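Local coordinates for pollen-specific leucine-rich repeat extensin-like protein 1 (Arabidopsis thaliana, PDB 6TME) that probably binds RALF-type signalling peptides through its leucine-rich repeats and takes part in cell-wall integrity sensing during pollen tube growth, at residues Ala67-Pro72 with Lys78-Ala83; Gln52-Ala57 with Ala95-Asn100; Phe317-Ala322 with Pro356-Pro361; Gly272-Thr277 with Asp300-Leu305; Gly154-Val159 with Leu169-Asn174. All coordinates share one frame; numbering follows the deposited sequence.

Interaction 1 (Ala67-Pro72 with Lys78-Ala83)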
# COMPACT_ATOMS: atom_id res chain seq x y z
N ALA A 67 26.74 2.13 16.22
CA ALA A 67 28.08 2.22 16.79
C ALA A 67 28.49 3.66 17.09
O ALA A 67 28.99 3.96 18.18
CB ALA A 67 29.08 1.57 15.83
N ASN A 68 28.30 4.58 16.14
CA ASN A 68 28.71 5.96 16.36
C ASN A 68 27.66 6.80 17.10
O ASN A 68 27.83 8.02 17.18
CB ASN A 68 29.08 6.65 15.03
CG ASN A 68 27.84 7.09 14.21
OD1 ASN A 68 26.74 6.57 14.38
ND2 ASN A 68 28.04 8.07 13.33
N TRP A 69 26.61 6.18 17.65
CA TRP A 69 25.62 6.94 18.42
C TRP A 69 26.15 7.22 19.83
O TRP A 69 25.72 6.64 20.84
CB TRP A 69 24.29 6.20 18.49
CG TRP A 69 23.51 6.10 17.24
CD1 TRP A 69 23.99 6.16 15.96
CD2 TRP A 69 22.10 5.92 17.14
NE1 TRP A 69 22.96 6.03 15.07
CE2 TRP A 69 21.79 5.87 15.76
CE3 TRP A 69 21.07 5.79 18.07
CZ2 TRP A 69 20.48 5.70 15.30
CZ3 TRP A 69 19.76 5.61 17.60
CH2 TRP A 69 19.48 5.56 16.23
N VAL A 70 27.12 8.14 19.90
CA VAL A 70 27.81 8.49 21.14
C VAL A 70 28.09 9.98 21.15
O VAL A 70 28.43 10.57 20.13
CB VAL A 70 29.12 7.70 21.33
CG1 VAL A 70 28.87 6.20 21.30
CG2 VAL A 70 30.13 8.06 20.25
N GLY A 71 27.94 10.60 22.32
CA GLY A 71 28.20 12.01 22.46
C GLY A 71 27.05 12.87 21.96
O GLY A 71 26.12 12.40 21.31
N PRO A 72 27.13 14.18 22.24
CA PRO A 72 25.99 15.07 21.99
C PRO A 72 25.87 15.59 20.57
O PRO A 72 24.93 16.35 20.28
CB PRO A 72 26.26 16.22 22.97
CG PRO A 72 27.76 16.31 22.96
CD PRO A 72 28.25 14.88 22.87
N LYS A 78 24.70 7.83 12.67
CA LYS A 78 24.31 7.16 11.44
C LYS A 78 22.80 6.89 11.44
O LYS A 78 22.27 6.31 12.39
CB LYS A 78 25.06 5.84 11.28
CG LYS A 78 24.75 5.17 9.94
CD LYS A 78 25.64 3.99 9.64
CE LYS A 78 25.33 3.43 8.25
NZ LYS A 78 26.05 2.16 7.95
N GLY A 79 22.13 7.31 10.36
CA GLY A 79 20.69 7.15 10.23
C GLY A 79 19.89 8.32 10.76
O GLY A 79 18.65 8.31 10.64
N VAL A 80 20.56 9.32 11.32
CA VAL A 80 19.91 10.52 11.84
C VAL A 80 20.24 11.66 10.89
O VAL A 80 21.39 11.84 10.50
CB VAL A 80 20.39 10.81 13.28
CG1 VAL A 80 19.73 12.08 13.81
CG2 VAL A 80 20.11 9.60 14.19
N PHE A 81 19.22 12.42 10.50
CA PHE A 81 19.40 13.41 9.44
C PHE A 81 18.90 14.76 9.91
O PHE A 81 17.72 14.92 10.23
CB PHE A 81 18.71 12.96 8.16
CG PHE A 81 19.34 11.71 7.56
CD1 PHE A 81 20.37 11.81 6.63
CD2 PHE A 81 18.94 10.44 7.97
CE1 PHE A 81 20.96 10.68 6.08
CE2 PHE A 81 19.53 9.30 7.45
CZ PHE A 81 20.54 9.43 6.48
N CYS A 82 19.79 15.74 9.96
CA CYS A 82 19.50 17.06 10.48
C CYS A 82 19.22 18.01 9.32
O CYS A 82 19.46 17.70 8.16
CB CYS A 82 20.66 17.57 11.36
SG CYS A 82 20.76 16.77 13.00
N ALA A 83 18.69 19.18 9.67
CA ALA A 83 18.19 20.14 8.69
C ALA A 83 17.92 21.46 9.41
O ALA A 83 17.83 21.49 10.65
CB ALA A 83 16.89 19.64 8.02
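Asn-68 and Trp-69 both reach to the backbone of Lys-78, and through it they join a loop to the first strand of the cap that opens a leucine-rich repeat solenoid. This N-terminal capping domain illustrates a common economy of folds: an irregular loop is fixed by side chains that satisfy backbone groups elsewhere. At Asn-68, CG stands between the backbone N and the carbonyl carbon (chi1 78°), which brings OD1 to Lys-78 N at 2.9 Å. The N-H points almost straight at the oxygen, in the carbonyl plane and on a lone pair. The other end of the amide, ND2, donates weakly to Ser-76 O.

Trp-69 follows, at the centre of an inverse gamma turn whose closing bond, Val-70 N to Asn-68 O, is weak. Its indole NE1 donates to Lys-78 O at 2.8 Å. That oxygen lies close to the ring plane, while the donor is tilted 18° from the carbonyl plane. Lys-78 is thus gripped at both its N-H and its C=O, which sets its peptide groups just before strand 80-85. Meanwhile Trp-69 O accepts from Gln-52 NE2 and Lys-55 NZ of helix 43-56, and the indole stacks with Tyr-77. On the six-membered ring, CZ2 meets Val-80 obliquely, 4.1 Å from the methyl CG2.

Interaction 2 (Gln52-Ala57 with Ala95-Asn100)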
# COMPACT_ATOMS: atom_id res chain seq x y z
N GLN A 52 19.52 8.09 22.67
CA GLN A 52 20.17 7.20 23.64
C GLN A 52 19.17 6.26 24.30
O GLN A 52 19.50 5.11 24.59
CB GLN A 52 20.94 8.01 24.71
CG GLN A 52 22.25 8.68 24.22
CD GLN A 52 23.23 7.68 23.63
OE1 GLN A 52 23.37 6.57 24.14
NE2 GLN A 52 23.90 8.06 22.55
N ALA A 53 17.94 6.74 24.57
CA ALA A 53 16.92 5.81 25.08
C ALA A 53 16.61 4.73 24.05
O ALA A 53 16.37 3.58 24.41
CB ALA A 53 15.66 6.57 25.47
N TRP A 54 16.66 5.08 22.75
CA TRP A 54 16.38 4.10 21.71
C TRP A 54 17.50 3.06 21.61
O TRP A 54 17.24 1.85 21.56
CB TRP A 54 16.17 4.81 20.37
CG TRP A 54 15.38 4.02 19.36
CD1 TRP A 54 14.74 2.83 19.57
CD2 TRP A 54 15.16 4.36 17.99
NE1 TRP A 54 14.14 2.41 18.41
CE2 TRP A 54 14.37 3.33 17.42
CE3 TRP A 54 15.56 5.43 17.17
CZ2 TRP A 54 13.98 3.34 16.08
CZ3 TRP A 54 15.16 5.45 15.84
CH2 TRP A 54 14.38 4.41 15.30
N LYS A 55 18.75 3.53 21.61
CA LYS A 55 19.90 2.63 21.56
C LYS A 55 19.93 1.66 22.74
O LYS A 55 20.34 0.51 22.59
CB LYS A 55 21.19 3.45 21.51
CG LYS A 55 22.49 2.65 21.45
CD LYS A 55 23.69 3.59 21.56
CE LYS A 55 25.02 2.88 21.23
NZ LYS A 55 26.17 3.82 21.48
N LYS A 56 19.51 2.11 23.93
CA LYS A 56 19.39 1.17 25.05
C LYS A 56 18.44 0.02 24.72
O LYS A 56 18.65 -1.11 25.16
CB LYS A 56 18.91 1.88 26.32
CG LYS A 56 19.96 2.71 27.01
CD LYS A 56 19.40 3.21 28.35
CE LYS A 56 20.42 4.01 29.15
NZ LYS A 56 19.85 4.38 30.49
N ALA A 57 17.40 0.29 23.92
CA ALA A 57 16.45 -0.75 23.51
C ALA A 57 16.93 -1.58 22.33
O ALA A 57 16.19 -2.47 21.90
CB ALA A 57 15.09 -0.14 23.17
N ALA A 95 15.46 16.15 11.70
CA ALA A 95 14.28 16.20 10.85
C ALA A 95 13.94 14.85 10.27
O ALA A 95 12.82 14.67 9.75
CB ALA A 95 14.48 17.19 9.69
N GLY A 96 14.87 13.90 10.33
CA GLY A 96 14.68 12.64 9.68
C GLY A 96 15.41 11.51 10.36
O GLY A 96 16.50 11.69 10.93
N ILE A 97 14.80 10.34 10.33
CA ILE A 97 15.40 9.10 10.78
C ILE A 97 15.26 8.12 9.63
O ILE A 97 14.19 8.02 9.04
CB ILE A 97 14.70 8.59 12.05
CG1 ILE A 97 14.85 9.61 13.17
CG2 ILE A 97 15.21 7.20 12.38
CD1 ILE A 97 16.22 9.62 13.81
N ASP A 98 16.35 7.45 9.28
CA ASP A 98 16.30 6.48 8.19
C ASP A 98 17.27 5.37 8.54
O ASP A 98 18.48 5.53 8.39
CB ASP A 98 16.61 7.10 6.84
CG ASP A 98 16.31 6.15 5.68
OD1 ASP A 98 16.28 4.90 5.89
OD2 ASP A 98 16.07 6.65 4.55
N LEU A 99 16.71 4.23 8.98
CA LEU A 99 17.42 3.00 9.29
C LEU A 99 17.00 1.85 8.37
O LEU A 99 17.10 0.68 8.75
CB LEU A 99 17.19 2.63 10.76
CG LEU A 99 17.61 3.70 11.78
CD1 LEU A 99 17.14 3.39 13.23
CD2 LEU A 99 19.14 3.89 11.72
N ASN A 100 16.50 2.17 7.17
CA ASN A 100 16.04 1.14 6.24
C ASN A 100 17.08 0.05 6.09
O ASN A 100 18.26 0.32 5.86
CB ASN A 100 15.72 1.73 4.87
CG ASN A 100 14.38 2.40 4.83
OD1 ASN A 100 13.60 2.32 5.77
ND2 ASN A 100 14.11 3.09 3.73
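Trp-54 sets the far end of its indole against Ile-97 and Leu-99, and this one side chain bridges a helix and a strand whose backbones are 12.1 Å apart at the CA atoms of Trp-54 and Ile-97. The tight part lies at the six-membered ring. Its CH2 atom is 3.6 Å from Leu-99 CD1, a methyl that comes in obliquely, and its CZ3 is 3.9 Å from Ile-97 CG2, which sits at the ring edge near the plane. With CG anti to the backbone N (chi1 -158°), the indole is carried off the helix toward the strand.

All three residues are buried. The solvent side is that of the helix, where Lys-56 is exposed. At the strand end a buried polar feature follows: Asp-98 OD1 closes an Asx turn on Asn-100 N, and OD2 bonds to the backbone of another protein chain. A serine in place of Trp-54 would probably open a gap beside Ile-97 CG2 and Leu-99 CD1 and leave Tyr-107 O without its weak partner, the indole NE1. Phe-58 meets the indole edge-to-face and Phe-128 at a shallow angle; helix 43-56 thus packs on the start of the repeat array, where strand 92-98 runs between strands 80-85 and 120-122.

Interaction 3 (Phe317-Ala322 with Pro356-Pro361)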
# COMPACT_ATOMS: atom_id res chain seq x y z
N PHE A 317 -15.53 -18.77 -13.22
CA PHE A 317 -16.48 -19.61 -13.96
C PHE A 317 -17.06 -18.86 -15.15
O PHE A 317 -18.27 -18.91 -15.42
CB PHE A 317 -17.62 -20.09 -13.06
CG PHE A 317 -17.17 -20.83 -11.84
CD1 PHE A 317 -17.14 -22.21 -11.83
CD2 PHE A 317 -16.80 -20.15 -10.70
CE1 PHE A 317 -16.74 -22.90 -10.72
CE2 PHE A 317 -16.40 -20.83 -9.57
CZ PHE A 317 -16.37 -22.22 -9.59
N PHE A 318 -16.22 -18.14 -15.90
CA PHE A 318 -16.69 -17.52 -17.13
C PHE A 318 -17.05 -18.61 -18.14
O PHE A 318 -16.31 -19.59 -18.32
CB PHE A 318 -15.63 -16.57 -17.68
CG PHE A 318 -15.30 -15.40 -16.75
CD1 PHE A 318 -16.22 -14.38 -16.54
CD2 PHE A 318 -14.07 -15.33 -16.10
CE1 PHE A 318 -15.91 -13.31 -15.69
CE2 PHE A 318 -13.77 -14.28 -15.25
CZ PHE A 318 -14.69 -13.26 -15.05
N ASN A 319 -18.20 -18.46 -18.79
CA ASN A 319 -18.64 -19.42 -19.80
C ASN A 319 -18.63 -18.84 -21.21
O ASN A 319 -19.03 -19.53 -22.15
CB ASN A 319 -20.04 -19.97 -19.46
CG ASN A 319 -21.14 -18.90 -19.48
OD1 ASN A 319 -20.88 -17.70 -19.63
ND2 ASN A 319 -22.38 -19.34 -19.35
N GLY A 320 -18.17 -17.60 -21.38
CA GLY A 320 -17.99 -17.03 -22.71
C GLY A 320 -16.94 -15.93 -22.68
O GLY A 320 -16.74 -15.27 -21.65
N GLU A 321 -16.27 -15.74 -23.81
CA GLU A 321 -15.34 -14.63 -23.93
C GLU A 321 -15.33 -14.13 -25.36
O GLU A 321 -15.46 -14.90 -26.30
CB GLU A 321 -13.91 -15.00 -23.50
CG GLU A 321 -13.27 -16.13 -24.28
CD GLU A 321 -11.87 -16.45 -23.77
OE1 GLU A 321 -11.35 -15.71 -22.91
OE2 GLU A 321 -11.27 -17.45 -24.22
N ALA A 322 -15.16 -12.82 -25.51
CA ALA A 322 -14.97 -12.24 -26.83
C ALA A 322 -13.67 -12.74 -27.46
O ALA A 322 -12.72 -13.12 -26.77
CB ALA A 322 -14.96 -10.71 -26.73
N PRO A 356 -23.36 -26.85 -12.56
CA PRO A 356 -24.02 -26.35 -11.34
C PRO A 356 -23.84 -24.86 -11.12
O PRO A 356 -24.82 -24.15 -10.82
CB PRO A 356 -23.34 -27.18 -10.23
CG PRO A 356 -22.88 -28.42 -10.91
CD PRO A 356 -22.46 -27.98 -12.28
N VAL A 357 -22.62 -24.35 -11.27
CA VAL A 357 -22.36 -22.94 -11.01
C VAL A 357 -22.83 -22.08 -12.18
O VAL A 357 -23.46 -21.03 -11.99
CB VAL A 357 -20.85 -22.72 -10.73
CG1 VAL A 357 -20.56 -21.24 -10.45
CG2 VAL A 357 -20.40 -23.58 -9.57
N VAL A 358 -22.52 -22.51 -13.40
CA VAL A 358 -22.82 -21.70 -14.58
C VAL A 358 -24.32 -21.54 -14.76
O VAL A 358 -24.80 -20.48 -15.19
CB VAL A 358 -22.13 -22.30 -15.82
CG1 VAL A 358 -22.59 -21.63 -17.07
CG2 VAL A 358 -20.62 -22.15 -15.70
N SER A 359 -25.10 -22.54 -14.36
CA SER A 359 -26.55 -22.49 -14.53
C SER A 359 -27.26 -21.81 -13.36
O SER A 359 -28.48 -21.66 -13.41
CB SER A 359 -27.12 -23.89 -14.73
OG SER A 359 -27.06 -24.64 -13.52
N ARG A 360 -26.53 -21.41 -12.32
CA ARG A 360 -27.10 -20.67 -11.19
C ARG A 360 -26.28 -19.40 -10.96
O ARG A 360 -25.57 -19.28 -9.96
CB ARG A 360 -27.16 -21.53 -9.94
CG ARG A 360 -28.09 -22.73 -10.08
CD ARG A 360 -28.11 -23.58 -8.83
NE ARG A 360 -27.64 -24.93 -9.10
CZ ARG A 360 -28.35 -26.03 -8.89
NH1 ARG A 360 -29.59 -25.94 -8.41
NH2 ARG A 360 -27.83 -27.22 -9.17
N PRO A 361 -26.37 -18.44 -11.87
CA PRO A 361 -25.67 -17.17 -11.66
C PRO A 361 -26.34 -16.36 -10.56
O PRO A 361 -27.56 -16.41 -10.38
CB PRO A 361 -25.78 -16.47 -13.02
CG PRO A 361 -27.10 -16.97 -13.56
CD PRO A 361 -27.25 -18.39 -13.05
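Phe-317 and Val-358 bring their backbones to 6.7 Å between CA atoms, where strand 317-321 meets the last turn of helix 351-358. The contact lies at the C-terminal end of the leucine-rich repeat solenoid, where a short terminal helix packs beside a strand, and it exemplifies how an apolar patch can join such a helix without polar bonds between the two segments.

Phe-317 offers one ring face to Val-357. The methyl CG1 sits 3.8 Å from the centroid of the Phe-317 ring and 16° off its normal, a CH-pi contact, and is nearest to CG at 3.7 Å. The second methyl, CG2, lies 3.9 Å from Phe-317 CE1, so both branches of the valine lean on the same aromatic. CG1 of Val-357 is anti to the backbone N (chi1 -180°), the position that carries this methyl over the ring. Lys-349 makes a cation-pi contact with the same phenylalanine, and Phe-317 also touches Lys-293. A serine at Phe-317 would probably strip Val-357 of the surface it rests on and leave the ammonium of Lys-349 without its aromatic partner.

Beside this pair, Val-358 packs against the strand, with its two methyls on different residues. The backbone of Phe-317 takes part here through its carbonyl O, 4.0 Å from Val-358 CG2. The other methyl faces the side chain of Asn-319, and Val-358 CG1 comes within 3.9 Å of Asn-319 CB.

Interaction 4 (Gly272-Thr277 with Asp300-Leu305). With SO4 (sulfate ion), chain K.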
# COMPACT_ATOMS: atom_id res chain seq x y z
N GLY A 272 -21.00 -13.06 -9.33
CA GLY A 272 -21.62 -12.23 -10.32
C GLY A 272 -20.80 -12.12 -11.59
O GLY A 272 -19.81 -12.81 -11.82
N SER A 273 -21.27 -11.21 -12.43
CA SER A 273 -20.60 -10.89 -13.68
C SER A 273 -19.75 -9.64 -13.50
O SER A 273 -19.99 -8.82 -12.61
CB SER A 273 -21.61 -10.67 -14.81
OG SER A 273 -22.56 -11.71 -14.82
N LEU A 274 -18.75 -9.52 -14.34
CA LEU A 274 -18.02 -8.27 -14.42
C LEU A 274 -19.01 -7.18 -14.80
O LEU A 274 -19.83 -7.39 -15.71
CB LEU A 274 -16.89 -8.34 -15.44
CG LEU A 274 -15.87 -9.40 -15.08
CD1 LEU A 274 -14.69 -9.39 -16.04
CD2 LEU A 274 -15.41 -9.20 -13.63
N PRO A 275 -19.03 -6.05 -14.11
CA PRO A 275 -19.94 -4.98 -14.52
C PRO A 275 -19.50 -4.38 -15.84
O PRO A 275 -18.30 -4.18 -16.09
CB PRO A 275 -19.84 -3.97 -13.37
CG PRO A 275 -18.62 -4.33 -12.63
CD PRO A 275 -18.41 -5.79 -12.81
N SER A 276 -20.48 -4.12 -16.71
CA SER A 276 -20.21 -3.48 -17.99
C SER A 276 -19.64 -2.08 -17.83
O SER A 276 -18.99 -1.58 -18.75
CB SER A 276 -21.49 -3.44 -18.83
OG SER A 276 -22.58 -2.95 -18.06
N THR A 277 -19.87 -1.45 -16.67
CA THR A 277 -19.28 -0.15 -16.37
C THR A 277 -17.75 -0.17 -16.38
O THR A 277 -17.13 0.90 -16.41
CB THR A 277 -19.77 0.33 -15.00
OG1 THR A 277 -19.64 -0.73 -14.05
CG2 THR A 277 -21.23 0.75 -15.08
N ASP A 300 -15.56 -7.53 -25.30
CA ASP A 300 -14.54 -6.60 -25.76
C ASP A 300 -14.79 -5.19 -25.26
O ASP A 300 -13.95 -4.31 -25.46
CB ASP A 300 -14.44 -6.62 -27.29
CG ASP A 300 -15.73 -6.24 -27.96
OD1 ASP A 300 -16.77 -6.22 -27.27
OD2 ASP A 300 -15.69 -5.95 -29.18
N ASN A 301 -15.95 -4.95 -24.64
CA ASN A 301 -16.14 -3.76 -23.82
C ASN A 301 -14.94 -3.55 -22.91
O ASN A 301 -14.48 -2.43 -22.71
CB ASN A 301 -17.42 -3.92 -23.00
CG ASN A 301 -18.17 -2.64 -22.84
OD1 ASN A 301 -17.93 -1.68 -23.57
ND2 ASN A 301 -19.10 -2.61 -21.88
N ILE A 302 -14.41 -4.65 -22.39
CA ILE A 302 -13.32 -4.64 -21.43
C ILE A 302 -11.98 -4.96 -22.09
O ILE A 302 -10.99 -4.26 -21.88
CB ILE A 302 -13.65 -5.63 -20.30
CG1 ILE A 302 -14.87 -5.14 -19.52
CG2 ILE A 302 -12.46 -5.86 -19.40
CD1 ILE A 302 -15.57 -6.20 -18.71
N CYS A 303 -11.95 -5.99 -22.93
CA CYS A 303 -10.70 -6.47 -23.51
C CYS A 303 -10.09 -5.50 -24.52
O CYS A 303 -8.91 -5.66 -24.86
CB CYS A 303 -10.91 -7.83 -24.15
SG CYS A 303 -11.38 -9.11 -22.93
N LYS A 304 -10.84 -4.50 -25.00
CA LYS A 304 -10.27 -3.54 -25.93
C LYS A 304 -10.05 -2.17 -25.30
O LYS A 304 -9.86 -1.19 -26.02
CB LYS A 304 -11.14 -3.45 -27.18
CG LYS A 304 -10.78 -4.60 -28.12
CD LYS A 304 -11.81 -4.97 -29.18
CE LYS A 304 -12.04 -3.87 -30.18
NZ LYS A 304 -12.50 -4.47 -31.47
N LEU A 305 -10.04 -2.10 -23.97
CA LEU A 305 -9.66 -0.87 -23.29
C LEU A 305 -8.26 -0.44 -23.76
O LEU A 305 -7.38 -1.28 -23.94
CB LEU A 305 -9.69 -1.07 -21.78
CG LEU A 305 -11.08 -1.12 -21.12
CD1 LEU A 305 -11.03 -1.76 -19.75
CD2 LEU A 305 -11.71 0.25 -21.02
S SO4 K . -13.94 -8.69 -31.24
O1 SO4 K . -12.69 -8.69 -32.00
O2 SO4 K . -13.85 -9.64 -30.14
O3 SO4 K . -15.03 -9.09 -32.13
O4 SO4 K . -14.21 -7.35 -30.73
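Leu-274 and Ile-302 make the apolar part of a contact between successive loops of the leucine-rich repeat solenoid. The Gly-Ser-Leu-Pro sequence at Gly-272 to Pro-275 matches the G-x-(I/L)-P signature of plant-type repeats, in which the leucine turns inward, and the case is a good example of neighbouring coils packing through few atoms. Ile-302, on the short helix 300-303, meets it with the end of its longer branch: CD1 is 4.1 Å from Leu-274 CB and 4.3 Å from Pro-275 O. CG1 is anti to the carbonyl carbon (chi1 -66°), and the extended branch beyond it bridges the gap. Phe-311 of strand 310-312 lies against Ile-302 as well.

The polar contacts are looser. Asn-301 ND2 approaches Ser-276 O at 3.3 Å, but the angle is too poor for a hydrogen bond, so this edge rests on proximity alone. Ser-276 O instead receives a weak bond from Ser-279 OG, a residue that Asn-301 also touches.

A covalent link lies away from Leu-274, where Cys-303 is tied to Cys-325 by a disulfide. Ionic contacts gather at the surface round a sulfate, probably from the crystallisation liquor, which is hydrogen-bonded to Ser-324 N and weakly to Lys-304. Bent at its third torsion (65°), Lys-304 brings NZ to 3.4 Å from sulfate O4, and Asp-300 OD2 lies 2.6 Å from that same O4.

Interaction 5 (Gly154-Val159 with Leu169-Asn174)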
# COMPACT_ATOMS: atom_id res chain seq x y z
N GLY A 154 -0.56 -6.11 16.95
CA GLY A 154 -1.71 -5.62 17.66
C GLY A 154 -2.50 -4.63 16.83
O GLY A 154 -2.33 -4.54 15.61
N PRO A 155 -3.34 -3.85 17.48
CA PRO A 155 -4.30 -3.01 16.77
C PRO A 155 -3.64 -1.96 15.87
O PRO A 155 -2.50 -1.56 16.08
CB PRO A 155 -5.09 -2.33 17.90
CG PRO A 155 -4.87 -3.23 19.10
CD PRO A 155 -3.46 -3.73 18.95
N PHE A 156 -4.40 -1.52 14.87
CA PHE A 156 -3.93 -0.50 13.95
C PHE A 156 -3.26 0.63 14.72
O PHE A 156 -3.80 1.07 15.74
CB PHE A 156 -5.10 0.02 13.12
CG PHE A 156 -4.71 1.07 12.11
CD1 PHE A 156 -4.57 2.39 12.48
CD2 PHE A 156 -4.47 0.72 10.80
CE1 PHE A 156 -4.20 3.36 11.54
CE2 PHE A 156 -4.11 1.67 9.86
CZ PHE A 156 -3.97 3.00 10.24
N PRO A 157 -2.07 1.12 14.29
CA PRO A 157 -1.38 2.19 15.04
C PRO A 157 -2.08 3.53 14.93
O PRO A 157 -1.73 4.36 14.09
CB PRO A 157 0.00 2.25 14.39
CG PRO A 157 -0.26 1.79 12.95
CD PRO A 157 -1.31 0.71 13.09
N THR A 158 -3.09 3.75 15.77
CA THR A 158 -3.95 4.91 15.60
C THR A 158 -3.25 6.24 15.90
O THR A 158 -3.79 7.29 15.53
CB THR A 158 -5.21 4.74 16.46
OG1 THR A 158 -4.87 4.30 17.78
CG2 THR A 158 -6.13 3.69 15.83
N VAL A 159 -2.07 6.23 16.53
CA VAL A 159 -1.28 7.46 16.66
C VAL A 159 -1.07 8.12 15.30
O VAL A 159 -0.95 9.36 15.22
CB VAL A 159 0.06 7.16 17.37
CG1 VAL A 159 0.93 6.25 16.51
CG2 VAL A 159 0.81 8.47 17.68
N LEU A 169 1.90 6.56 4.64
CA LEU A 169 1.79 5.64 5.76
C LEU A 169 2.03 4.24 5.21
O LEU A 169 1.22 3.74 4.42
CB LEU A 169 0.42 5.74 6.41
CG LEU A 169 0.16 4.87 7.65
CD1 LEU A 169 1.26 5.01 8.67
CD2 LEU A 169 -1.19 5.21 8.27
N ASP A 170 3.14 3.62 5.61
CA ASP A 170 3.44 2.23 5.26
C ASP A 170 3.57 1.37 6.52
O ASP A 170 4.57 1.47 7.24
CB ASP A 170 4.70 2.13 4.41
CG ASP A 170 4.83 0.78 3.71
OD1 ASP A 170 4.23 -0.19 4.21
OD2 ASP A 170 5.53 0.68 2.67
N ILE A 171 2.59 0.50 6.77
CA ILE A 171 2.65 -0.46 7.87
C ILE A 171 2.62 -1.90 7.37
O ILE A 171 2.44 -2.83 8.16
CB ILE A 171 1.52 -0.22 8.89
CG1 ILE A 171 0.15 -0.47 8.22
CG2 ILE A 171 1.60 1.21 9.46
CD1 ILE A 171 -1.02 -0.42 9.19
N ARG A 172 2.82 -2.10 6.07
CA ARG A 172 2.73 -3.42 5.45
C ARG A 172 3.77 -4.36 6.05
O ARG A 172 4.82 -3.94 6.56
CB ARG A 172 2.91 -3.30 3.92
CG ARG A 172 4.36 -3.08 3.48
CD ARG A 172 4.57 -2.53 2.06
NE ARG A 172 5.92 -1.96 2.03
CZ ARG A 172 7.01 -2.58 1.56
NH1 ARG A 172 6.95 -3.78 0.97
NH2 ARG A 172 8.19 -1.97 1.67
N TYR A 173 3.44 -5.65 6.04
CA TYR A 173 4.35 -6.73 6.43
C TYR A 173 4.69 -6.68 7.92
O TYR A 173 5.85 -6.79 8.33
CB TYR A 173 5.62 -6.72 5.58
CG TYR A 173 5.45 -7.55 4.35
CD1 TYR A 173 5.40 -8.94 4.42
CD2 TYR A 173 5.30 -6.94 3.11
CE1 TYR A 173 5.23 -9.72 3.25
CE2 TYR A 173 5.15 -7.68 1.97
CZ TYR A 173 5.10 -9.07 2.04
OH TYR A 173 4.94 -9.76 0.88
N ASN A 174 3.66 -6.49 8.74
CA ASN A 174 3.80 -6.57 10.18
C ASN A 174 2.75 -7.57 10.64
O ASN A 174 2.31 -8.44 9.89
CB ASN A 174 3.65 -5.19 10.82
CG ASN A 174 4.89 -4.34 10.67
OD1 ASN A 174 5.91 -4.59 11.31
ND2 ASN A 174 4.81 -3.31 9.82
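Leu-169 reaches with CD2 to the ring of Phe-156, 4.1 Å from its CZ, and starts a row of inward-facing side chains that close over the Phe-156 and Pro-157 pair. The two side chains come from opposite directions, and the methyl meets the ring obliquely. Next, Asp-170 turns to the other side of the strand. Its OD1 accepts from Arg-172 N in an Asx turn, while OD2, through its syn lone pair, takes the NE of Arg-172 at 2.7 Å in a salt bridge close to the guanidinium plane.

Ile-171 carries the largest share of the packing, using both branches. Its CG1 stands between the backbone N and the carbonyl carbon (chi1 65°), and the chain beyond places CD1 3.8 Å from Phe-156 CE2. The other branch meets the proline ring, with Ile-171 CG2 4.0 Å from Pro-157 CG. Phe-199 of a following strand touches both Phe-156 and Ile-171.

Held by Asp-170, Arg-172 extends to backbone atoms of another protein chain, so the salt bridge probably steadies its guanidinium. Asn-174 then folds back, its ND2 bonding to Ile-171 O at 2.9 Å and also to Val-147 O. An Asn gripping the loop from within, and a Gly-x-Phe-Pro corner facing the Leu-x-Ile run at the end of the strand, are features of the plant-type leucine-rich repeat and its asparagine ladder.

From the N terminus, interaction 2 spans the first and wider loop, pinning helix 43-56 to strand 92-98, and interaction 1 falls entirely within that span, fastening the loop after the helix to strand 80-85. The two touch where strands 80-85 and 92-98 pair, and together they build the capping end of the solenoid. Interaction 5 comes next in series, a short loop between strands 151-153 and 168-170, its centre about 18 Å from that of interaction 2. Interactions 4 and 3 then follow in turn, across the chain's centre from interactions 1 and 2, joining successive loops and the terminal helix 351-358. These two touch through Phe-318 on Leu-274 and Ala-322 on Asp-300, and none of the five loops cross.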